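Local coordinates for protein SMG-7 (Caenorhabditis elegans, PDB 3ZHE) that pairs with SMG-5 in a heterodimer of 14-3-3-like proteins that is required for efficient nonsense-mediated mRNA decay, at residues W167-L172 and Y185-A190; W50-K54 and D138-Y142; I260-M264 and V284-W288. One frame throughout, in Å; residues are numbered along the deposited sequence.

Contact 1 of 3, residues W167-L172 and Y185-A190; sequences WNQLGL and YFHTRA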
loop_
_atom_site.group_PDB
_atom_site.type_symbol
_atom_site.label_atom_id
_atom_site.label_comp_id
_atom_site.label_asym_id
_atom_site.label_seq_id
_atom_site.Cartn_x
_atom_site.Cartn_y
_atom_site.Cartn_z
ATOM N N TRP B 167 4.705 8.858 18.857
ATOM C CA TRP B 167 5.999 9.272 19.388
ATOM C C TRP B 167 6.416 8.392 20.567
ATOM O O TRP B 167 7.575 7.980 20.668
ATOM C CB TRP B 167 5.955 10.738 19.824
ATOM C CG TRP B 167 5.661 11.710 18.717
ATOM C CD1 TRP B 167 4.468 12.323 18.454
ATOM C CD2 TRP B 167 6.582 12.186 17.729
ATOM N NE1 TRP B 167 4.591 13.149 17.363
ATOM C CE2 TRP B 167 5.879 13.082 16.898
ATOM C CE3 TRP B 167 7.933 11.940 17.464
ATOM C CZ2 TRP B 167 6.481 13.733 15.822
ATOM C CZ3 TRP B 167 8.529 12.585 16.395
ATOM C CH2 TRP B 167 7.803 13.471 15.588
ATOM N N ASN B 168 5.464 8.105 21.452
ATOM C CA ASN B 168 5.728 7.240 22.600
ATOM C C ASN B 168 6.153 5.832 22.182
ATOM O O ASN B 168 7.113 5.276 22.722
ATOM C CB ASN B 168 4.507 7.179 23.524
ATOM C CG ASN B 168 4.771 6.392 24.796
ATOM O OD1 ASN B 168 5.236 6.941 25.796
ATOM N ND2 ASN B 168 4.468 5.099 24.767
ATOM N N GLN B 169 5.436 5.264 21.216
ATOM C CA GLN B 169 5.749 3.934 20.700
ATOM C C GLN B 169 7.137 3.910 20.062
ATOM O O GLN B 169 7.905 2.960 20.252
ATOM C CB GLN B 169 4.697 3.489 19.681
ATOM C CG GLN B 169 3.262 3.544 20.185
ATOM C CD GLN B 169 3.020 2.660 21.390
ATOM O OE1 GLN B 169 2.361 3.064 22.346
ATOM N NE2 GLN B 169 3.545 1.440 21.345
ATOM N N LEU B 170 7.448 4.960 19.305
ATOM C CA LEU B 170 8.779 5.137 18.733
ATOM C C LEU B 170 9.824 5.141 19.846
ATOM O O LEU B 170 10.909 4.563 19.705
ATOM C CB LEU B 170 8.846 6.441 17.932
ATOM C CG LEU B 170 8.140 6.462 16.572
ATOM C CD1 LEU B 170 7.877 7.890 16.113
ATOM C CD2 LEU B 170 8.969 5.718 15.537
ATOM N N GLY B 171 9.481 5.786 20.956
ATOM C CA GLY B 171 10.333 5.790 22.131
ATOM C C GLY B 171 10.561 4.391 22.665
ATOM O O GLY B 171 11.680 4.033 23.035
ATOM N N LEU B 172 9.492 3.599 22.703
ATOM C CA LEU B 172 9.578 2.214 23.154
ATOM C C LEU B 172 10.528 1.414 22.268
ATOM O O LEU B 172 11.374 0.666 22.764
ATOM C CB LEU B 172 8.191 1.564 23.170
ATOM C CG LEU B 172 7.152 2.169 24.116
ATOM C CD1 LEU B 172 5.815 1.452 23.986
ATOM C CD2 LEU B 172 7.649 2.115 25.550
ATOM N N TYR B 185 14.257 11.574 23.582
ATOM C CA TYR B 185 13.710 12.522 22.615
ATOM C C TYR B 185 12.273 12.182 22.209
ATOM O O TYR B 185 11.376 13.032 22.271
ATOM C CB TYR B 185 14.607 12.600 21.378
ATOM C CG TYR B 185 13.954 13.285 20.203
ATOM C CD1 TYR B 185 13.648 14.637 20.247
ATOM C CD2 TYR B 185 13.640 12.579 19.049
ATOM C CE1 TYR B 185 13.046 15.269 19.179
ATOM C CE2 TYR B 185 13.040 13.202 17.973
ATOM C CZ TYR B 185 12.745 14.548 18.044
ATOM O OH TYR B 185 12.148 15.176 16.977
ATOM N N PHE B 186 12.065 10.934 21.801
ATOM C CA PHE B 186 10.750 10.462 21.381
ATOM C C PHE B 186 9.706 10.561 22.494
ATOM O O PHE B 186 8.592 11.028 22.259
ATOM C CB PHE B 186 10.836 9.024 20.871
ATOM C CG PHE B 186 11.377 8.903 19.473
ATOM C CD1 PHE B 186 10.923 9.738 18.465
ATOM C CD2 PHE B 186 12.340 7.954 19.168
ATOM C CE1 PHE B 186 11.419 9.627 17.175
ATOM C CE2 PHE B 186 12.841 7.840 17.882
ATOM C CZ PHE B 186 12.379 8.677 16.885
ATOM N N HIS B 187 10.063 10.112 23.696
ATOM C CA HIS B 187 9.157 10.191 24.839
ATOM C C HIS B 187 8.790 11.644 25.141
ATOM O O HIS B 187 7.656 11.944 25.521
ATOM C CB HIS B 187 9.771 9.528 26.080
ATOM C CG HIS B 187 9.680 8.031 26.082
ATOM N ND1 HIS B 187 8.495 7.356 26.274
ATOM C CD2 HIS B 187 10.635 7.082 25.936
ATOM C CE1 HIS B 187 8.720 6.054 26.234
ATOM N NE2 HIS B 187 10.010 5.861 26.030
ATOM N N THR B 188 9.756 12.541 24.967
ATOM C CA THR B 188 9.519 13.968 25.160
ATOM C C THR B 188 8.515 14.498 24.133
ATOM O O THR B 188 7.559 15.203 24.488
ATOM C CB THR B 188 10.833 14.771 25.073
ATOM O OG1 THR B 188 11.746 14.310 26.077
ATOM C CG2 THR B 188 10.571 16.253 25.282
ATOM N N ARG B 189 8.734 14.149 22.866
ATOM C CA ARG B 189 7.812 14.521 21.793
ATOM C C ARG B 189 6.403 14.015 22.081
ATOM O O ARG B 189 5.416 14.711 21.835
ATOM C CB ARG B 189 8.293 13.972 20.447
ATOM C CG ARG B 189 9.512 14.677 19.879
ATOM C CD ARG B 189 9.244 16.158 19.653
ATOM N NE ARG B 189 8.111 16.396 18.760
ATOM C CZ ARG B 189 8.218 16.605 17.452
ATOM N NH1 ARG B 189 9.412 16.604 16.873
ATOM N NH2 ARG B 189 7.132 16.815 16.719
ATOM N N ALA B 190 6.322 12.795 22.604
ATOM C CA ALA B 190 5.052 12.210 23.010
ATOM C C ALA B 190 4.418 13.024 24.128
ATOM O O ALA B 190 3.202 13.209 24.162
ATOM C CB ALA B 190 5.256 10.775 23.459
#
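Trp-167 meets Arg-189, Phe-186 and Ala-190 in the tightly packed part of this antiparallel helix pair; the axes of the two short segments approach to 7.3 Å. With its CG anti to the carbonyl carbon (chi1 -62°), the indole swings across to the partner helix. Arg-189, bent at chi2 and chi3, curls round so that its guanidinium lies over one face of the indole, CZ 4.0 Å from the centroid of the six-membered ring and the two planes 30° apart, a cation-pi pair. Backbone carbonyls fix both members: Pro-161 O takes the indole N-H, and Asp-360 O takes one from Arg-189 NH1. At the indole edge Phe-186 CD1 comes in, 3.8 Å from Trp-167 CE3, while the Phe-186 ring is covered on both faces: Leu-170 CB over the centre of one, 3.8 Å from the centroid, and Tyr-185 toward the rim of the other. With an alanine in place of this tryptophan, the Arg-189 guanidinium would probably lose its aromatic platform and a gap open beside Phe-186.

The close approach is consistent with small residues at the crossing; a CB on Gly-171 would run into His-187. Ala-190 CB is 3.7 Å from Trp-167 CB, and Gly-171 lays its CA over the face of the His-187 ring. Beyond that ring the packing is looser. His-187 ND1 gives only a weak, bent hydrogen bond of 3.3 Å to Asn-168 OD1, which lies at the imidazole edge with the amide turned nearly perpendicular to the ring. Farther out, the partly exposed Leu-172 just reaches the imidazole, CD2 to His-187 CE1 4.1 Å. The hairpin of helices 164-176 and 180-191 is flanked by helix 146-159 against Leu-170, helix 200-209 against Ala-190 and His-187, and helix 257-270 against Thr-188.

Contact 2 of 3, residues W50-K54 and D138-Y142; sequences WNKLK and DLMRY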
loop_
_atom_site.group_PDB
_atom_site.type_symbol
_atom_site.label_atom_id
_atom_site.label_comp_id
_atom_site.label_asym_id
_atom_site.label_seq_id
_atom_site.Cartn_x
_atom_site.Cartn_y
_atom_site.Cartn_z
ATOM N N TRP B 50 -9.682 -0.956 18.172
ATOM C CA TRP B 50 -8.427 -1.319 18.813
ATOM C C TRP B 50 -8.612 -1.600 20.303
ATOM O O TRP B 50 -7.863 -2.372 20.887
ATOM C CB TRP B 50 -7.371 -0.229 18.618
ATOM C CG TRP B 50 -6.133 -0.490 19.417
ATOM C CD1 TRP B 50 -5.736 0.155 20.550
ATOM C CD2 TRP B 50 -5.147 -1.499 19.162
ATOM N NE1 TRP B 50 -4.553 -0.377 21.008
ATOM C CE2 TRP B 50 -4.171 -1.394 20.173
ATOM C CE3 TRP B 50 -4.991 -2.473 18.172
ATOM C CZ2 TRP B 50 -3.053 -2.229 20.221
ATOM C CZ3 TRP B 50 -3.881 -3.298 18.220
ATOM C CH2 TRP B 50 -2.927 -3.173 19.237
ATOM N N ASN B 51 -9.604 -0.967 20.917
ATOM C CA ASN B 51 -9.874 -1.198 22.331
ATOM C C ASN B 51 -10.418 -2.597 22.583
ATOM O O ASN B 51 -9.988 -3.275 23.514
ATOM C CB ASN B 51 -10.822 -0.140 22.900
ATOM C CG ASN B 51 -10.099 1.133 23.293
ATOM O OD1 ASN B 51 -8.891 1.125 23.528
ATOM N ND2 ASN B 51 -10.837 2.235 23.371
ATOM N N LYS B 52 -11.358 -3.024 21.746
ATOM C CA LYS B 52 -11.889 -4.380 21.827
ATOM C C LYS B 52 -10.808 -5.413 21.532
ATOM O O LYS B 52 -10.706 -6.438 22.214
ATOM C CB LYS B 52 -13.063 -4.556 20.862
ATOM C CG LYS B 52 -14.386 -4.057 21.407
ATOM C CD LYS B 52 -14.836 -4.906 22.583
ATOM C CE LYS B 52 -16.180 -4.446 23.122
ATOM N NZ LYS B 52 -16.592 -5.237 24.316
ATOM N N LEU B 53 -10.001 -5.138 20.513
ATOM C CA LEU B 53 -8.942 -6.063 20.128
ATOM C C LEU B 53 -7.883 -6.206 21.227
ATOM O O LEU B 53 -7.570 -7.317 21.660
ATOM C CB LEU B 53 -8.309 -5.616 18.810
ATOM C CG LEU B 53 -7.305 -6.555 18.148
ATOM C CD1 LEU B 53 -7.527 -6.580 16.647
ATOM C CD2 LEU B 53 -5.893 -6.107 18.465
ATOM N N LYS B 54 -7.338 -5.075 21.669
ATOM C CA LYS B 54 -6.359 -5.037 22.755
ATOM C C LYS B 54 -6.926 -5.689 24.007
ATOM O O LYS B 54 -6.213 -6.383 24.736
ATOM C CB LYS B 54 -5.951 -3.591 23.060
ATOM C CG LYS B 54 -5.038 -3.416 24.270
ATOM C CD LYS B 54 -3.647 -3.964 24.010
ATOM C CE LYS B 54 -2.713 -3.671 25.174
ATOM N NZ LYS B 54 -1.356 -4.238 24.950
ATOM N N ASP B 138 2.078 -1.602 16.716
ATOM C CA ASP B 138 1.952 -2.262 18.014
ATOM C C ASP B 138 1.939 -3.780 17.864
ATOM O O ASP B 138 2.625 -4.495 18.599
ATOM C CB ASP B 138 0.681 -1.809 18.741
ATOM C CG ASP B 138 0.832 -0.450 19.396
ATOM O OD1 ASP B 138 1.975 -0.071 19.722
ATOM O OD2 ASP B 138 -0.192 0.238 19.592
ATOM N N LEU B 139 1.154 -4.259 16.904
ATOM C CA LEU B 139 1.032 -5.691 16.658
ATOM C C LEU B 139 2.363 -6.308 16.252
ATOM O O LEU B 139 2.711 -7.399 16.703
ATOM C CB LEU B 139 -0.026 -5.966 15.591
ATOM C CG LEU B 139 -1.469 -5.653 15.990
ATOM C CD1 LEU B 139 -2.425 -6.016 14.869
ATOM C CD2 LEU B 139 -1.839 -6.383 17.273
ATOM N N MET B 140 3.106 -5.608 15.400
ATOM C CA MET B 140 4.423 -6.082 14.996
ATOM C C MET B 140 5.389 -6.084 16.177
ATOM O O MET B 140 6.277 -6.931 16.255
ATOM C CB MET B 140 4.989 -5.241 13.849
ATOM C CG MET B 140 4.198 -5.343 12.554
ATOM S SD MET B 140 3.842 -7.043 12.070
ATOM C CE MET B 140 5.489 -7.671 11.762
ATOM N N ARG B 141 5.210 -5.140 17.098
ATOM C CA ARG B 141 6.070 -5.076 18.276
ATOM C C ARG B 141 5.791 -6.243 19.217
ATOM O O ARG B 141 6.714 -6.812 19.802
ATOM C CB ARG B 141 5.899 -3.749 19.018
ATOM C CG ARG B 141 7.080 -3.414 19.921
ATOM C CD ARG B 141 6.836 -2.163 20.751
ATOM N NE ARG B 141 6.078 -2.447 21.966
ATOM C CZ ARG B 141 4.801 -2.124 22.144
ATOM N NH1 ARG B 141 4.134 -1.498 21.185
ATOM N NH2 ARG B 141 4.193 -2.422 23.284
ATOM N N TYR B 142 4.515 -6.593 19.357
ATOM C CA TYR B 142 4.114 -7.725 20.188
ATOM C C TYR B 142 4.691 -9.030 19.645
ATOM O O TYR B 142 5.027 -9.937 20.407
ATOM C CB TYR B 142 2.588 -7.838 20.255
ATOM C CG TYR B 142 1.885 -6.657 20.889
ATOM C CD1 TYR B 142 2.543 -5.817 21.777
ATOM C CD2 TYR B 142 0.554 -6.387 20.599
ATOM C CE1 TYR B 142 1.894 -4.739 22.357
ATOM C CE2 TYR B 142 -0.102 -5.315 21.171
ATOM C CZ TYR B 142 0.571 -4.494 22.049
ATOM O OH TYR B 142 -0.083 -3.425 22.618
#
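Lys-54 sends its CG anti to the backbone N (chi1 174°), turns at chi2 (70°) and then runs extended, which carries NZ across to the hydroxyl of Tyr-142. Trp-50, one turn earlier, leaves its helix in the same way (chi1 172°) and stretches the indole toward helix 122-142. These long side chains are needed, because the two segments run nearly parallel with their axes 13.6 Å apart.

Lys-54 NZ donates a hydrogen bond of 2.8 Å to Tyr-142 OH, the two side chains meeting at about a right angle. Lys-54 CB lies over one face of the indole, toward its rim. Trp-50 uses its benzo edge against the other helix: CZ3 meets Leu-139 CD2 at 3.8 Å, CH2 is 4.0 Å from Tyr-142 CE2, and the tyrosine hydroxyl lies close to the indole plane. The Asp-138 and Trp-50 side chains cross at about a right angle, OD2 3.8 Å from Trp-50 CZ2. That carboxylate is gripped from elsewhere, by a salt bridge to Arg-135, which also makes a cation-pi contact with Trp-50, and at OD1 by Tyr-153 and a salt bridge from Arg-141 whose hydrogen-bond geometry is weak. Nearby, Leu-53 CD2 and Leu-139 CD2 touch loosely at 4.2 Å, both side chains resting on Ala-78 of helix 68-92, which fills in between the pair.

Lys-54 NZ stands 6.1 Å from Arg-141 NH2, with Tyr-142 next to that arginine in sequence. Basic groups from two parallel helices beside an Arg-Tyr pair recall the phosphopeptide pocket of 14-3-3 proteins, and the arrangement is consistent with a phosphate-binding site of this kind in the 14-3-3-like domain.

Contact 3 of 3, residues I260-M264 and V284-W288; sequences IVPLM and VKTIW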
loop_
_atom_site.group_PDB
_atom_site.type_symbol
_atom_site.label_atom_id
_atom_site.label_comp_id
_atom_site.label_asym_id
_atom_site.label_seq_id
_atom_site.Cartn_x
_atom_site.Cartn_y
_atom_site.Cartn_z
ATOM N N ILE B 260 18.243 19.184 22.522
ATOM C CA ILE B 260 17.564 20.468 22.675
ATOM C C ILE B 260 16.104 20.305 23.089
ATOM O O ILE B 260 15.651 20.941 24.042
ATOM C CB ILE B 260 17.645 21.306 21.383
ATOM C CG1 ILE B 260 19.097 21.698 21.095
ATOM C CG2 ILE B 260 16.767 22.546 21.490
ATOM C CD1 ILE B 260 19.775 22.414 22.246
ATOM N N VAL B 261 15.375 19.453 22.373
ATOM C CA VAL B 261 13.964 19.199 22.679
ATOM C C VAL B 261 13.705 18.676 24.103
ATOM O O VAL B 261 12.836 19.207 24.798
ATOM C CB VAL B 261 13.285 18.294 21.611
ATOM C CG1 VAL B 261 12.013 17.666 22.160
ATOM C CG2 VAL B 261 12.995 19.088 20.349
ATOM N N PRO B 262 14.453 17.645 24.548
ATOM C CA PRO B 262 14.245 17.197 25.930
ATOM C C PRO B 262 14.622 18.269 26.951
ATOM O O PRO B 262 14.058 18.299 28.045
ATOM C CB PRO B 262 15.198 16.003 26.058
ATOM C CG PRO B 262 15.409 15.533 24.666
ATOM C CD PRO B 262 15.406 16.773 23.837
ATOM N N LEU B 263 15.565 19.135 26.593
ATOM C CA LEU B 263 16.007 20.194 27.492
ATOM C C LEU B 263 14.911 21.241 27.682
ATOM O O LEU B 263 14.732 21.766 28.781
ATOM C CB LEU B 263 17.293 20.845 26.976
ATOM C CG LEU B 263 18.100 21.651 27.997
ATOM C CD1 LEU B 263 18.465 20.784 29.192
ATOM C CD2 LEU B 263 19.351 22.237 27.357
ATOM N N MET B 264 14.179 21.534 26.609
ATOM C CA MET B 264 13.054 22.465 26.673
ATOM C C MET B 264 11.998 21.988 27.660
ATOM O O MET B 264 11.518 22.758 28.492
ATOM C CB MET B 264 12.404 22.629 25.298
ATOM C CG MET B 264 13.256 23.343 24.270
ATOM S SD MET B 264 12.334 23.753 22.775
ATOM C CE MET B 264 10.965 24.683 23.458
ATOM N N VAL B 284 20.843 24.508 33.131
ATOM C CA VAL B 284 20.161 24.585 31.844
ATOM C C VAL B 284 20.611 25.808 31.049
ATOM O O VAL B 284 20.840 25.723 29.846
ATOM C CB VAL B 284 18.627 24.626 32.024
ATOM C CG1 VAL B 284 17.930 24.816 30.683
ATOM C CG2 VAL B 284 18.141 23.357 32.705
ATOM N N LYS B 285 20.755 26.936 31.738
ATOM C CA LYS B 285 21.187 28.180 31.113
ATOM C C LYS B 285 22.588 28.043 30.534
ATOM O O LYS B 285 22.853 28.494 29.420
ATOM C CB LYS B 285 21.152 29.327 32.125
ATOM N N THR B 286 23.482 27.419 31.297
ATOM C CA THR B 286 24.847 27.186 30.832
ATOM C C THR B 286 24.855 26.375 29.539
ATOM O O THR B 286 25.404 26.817 28.514
ATOM C CB THR B 286 25.688 26.451 31.895
ATOM O OG1 THR B 286 25.695 27.209 33.110
ATOM C CG2 THR B 286 27.121 26.265 31.415
ATOM N N ILE B 287 24.233 25.197 29.586
ATOM C CA ILE B 287 24.177 24.329 28.403
ATOM C C ILE B 287 23.575 25.046 27.193
ATOM O O ILE B 287 24.164 25.078 26.103
ATOM C CB ILE B 287 23.358 23.052 28.675
ATOM C CG1 ILE B 287 24.007 22.227 29.786
ATOM C CG2 ILE B 287 23.219 22.223 27.404
ATOM C CD1 ILE B 287 23.282 20.934 30.085
ATOM N N TRP B 288 22.399 25.625 27.414
ATOM C CA TRP B 288 21.645 26.344 26.394
ATOM C C TRP B 288 22.479 27.428 25.720
ATOM O O TRP B 288 22.556 27.488 24.494
ATOM C CB TRP B 288 20.410 26.976 27.033
ATOM C CG TRP B 288 19.327 27.324 26.075
ATOM C CD1 TRP B 288 19.170 28.504 25.411
ATOM C CD2 TRP B 288 18.233 26.491 25.682
ATOM N NE1 TRP B 288 18.047 28.455 24.622
ATOM C CE2 TRP B 288 17.454 27.229 24.771
ATOM C CE3 TRP B 288 17.839 25.190 26.009
ATOM C CZ2 TRP B 288 16.303 26.710 24.185
ATOM C CZ3 TRP B 288 16.697 24.676 25.424
ATOM C CH2 TRP B 288 15.944 25.436 24.522
#
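Leu-263 and Trp-288 bring together the two antiparallel segments, whose axes approach to 11.6 Å with their directions 155° apart. At that separation the backbones stay well clear of each other and side chains fill the space between.

The aliphatic contacts centre on Leu-263. Its CG is anti to the backbone N (chi1 -162°), which reaches the isobutyl group out between Val-284, Ile-287 and Trp-288. CD2 is the branch that does most of the touching, 3.9 Å from Ile-287 CG2, while the branch point CG packs against Val-284 CG1 at 4.2 Å. Leu-263 and Val-284 lie alongside one another, pointing opposite ways, whereas Ile-287 comes in aslant.

The aromatic contacts belong to Trp-288, whose own CG is anti to the backbone N (chi1 -160°), so that the indole extends back toward helix 257-270 with its benzo end leading. It presents its edge to its neighbours: CE3 meets Leu-263 CD2 at 3.6 Å, and CH2 meets Met-264 CG at 3.4 Å, the methylene lying in the ring plane. Ile-260 makes a looser contact one turn back, CG2 to Trp-288 CH2 4.3 Å.

Between the segments the contacts are apolar; the one polar group of the Trp-288 side chain, its indole N-H, is taken by Leu-322 O outside them, which would help hold the ring's rotation. Pro-262 has no amide hydrogen to give to the preceding turn, and helix 257-270 is kinked there.

Around this buried pair, helix 222-234 lies against Leu-263 through Leu-230 and against Val-284 through Ile-233, while helix 313-322 covers Ile-260. Beside Met-264 come Cys-324 and Leu-368, and helix 180-191 packs on Val-261 and Pro-262.

How the contacts relate
The contacts follow one another along the chain in the order 2, 1, 3, with contact 1 near the middle of the molecule. Its centre lies about 18 Å from that of contact 2 and about 18 Å from that of contact 3; the centres of the outer two are about 36 Å apart, on opposite sides of the chain's centre. Helix 164-176 of contact 1 borders contact 2, where Leu-172 packs on Arg-141. Helix 180-191 borders contact 3, with Thr-188 CG2 3.7 Å from Val-261 CG1. One helical hairpin therefore touches both neighbours, linking the probable phosphopeptide site to the helices of contact 3 in a chain without strands.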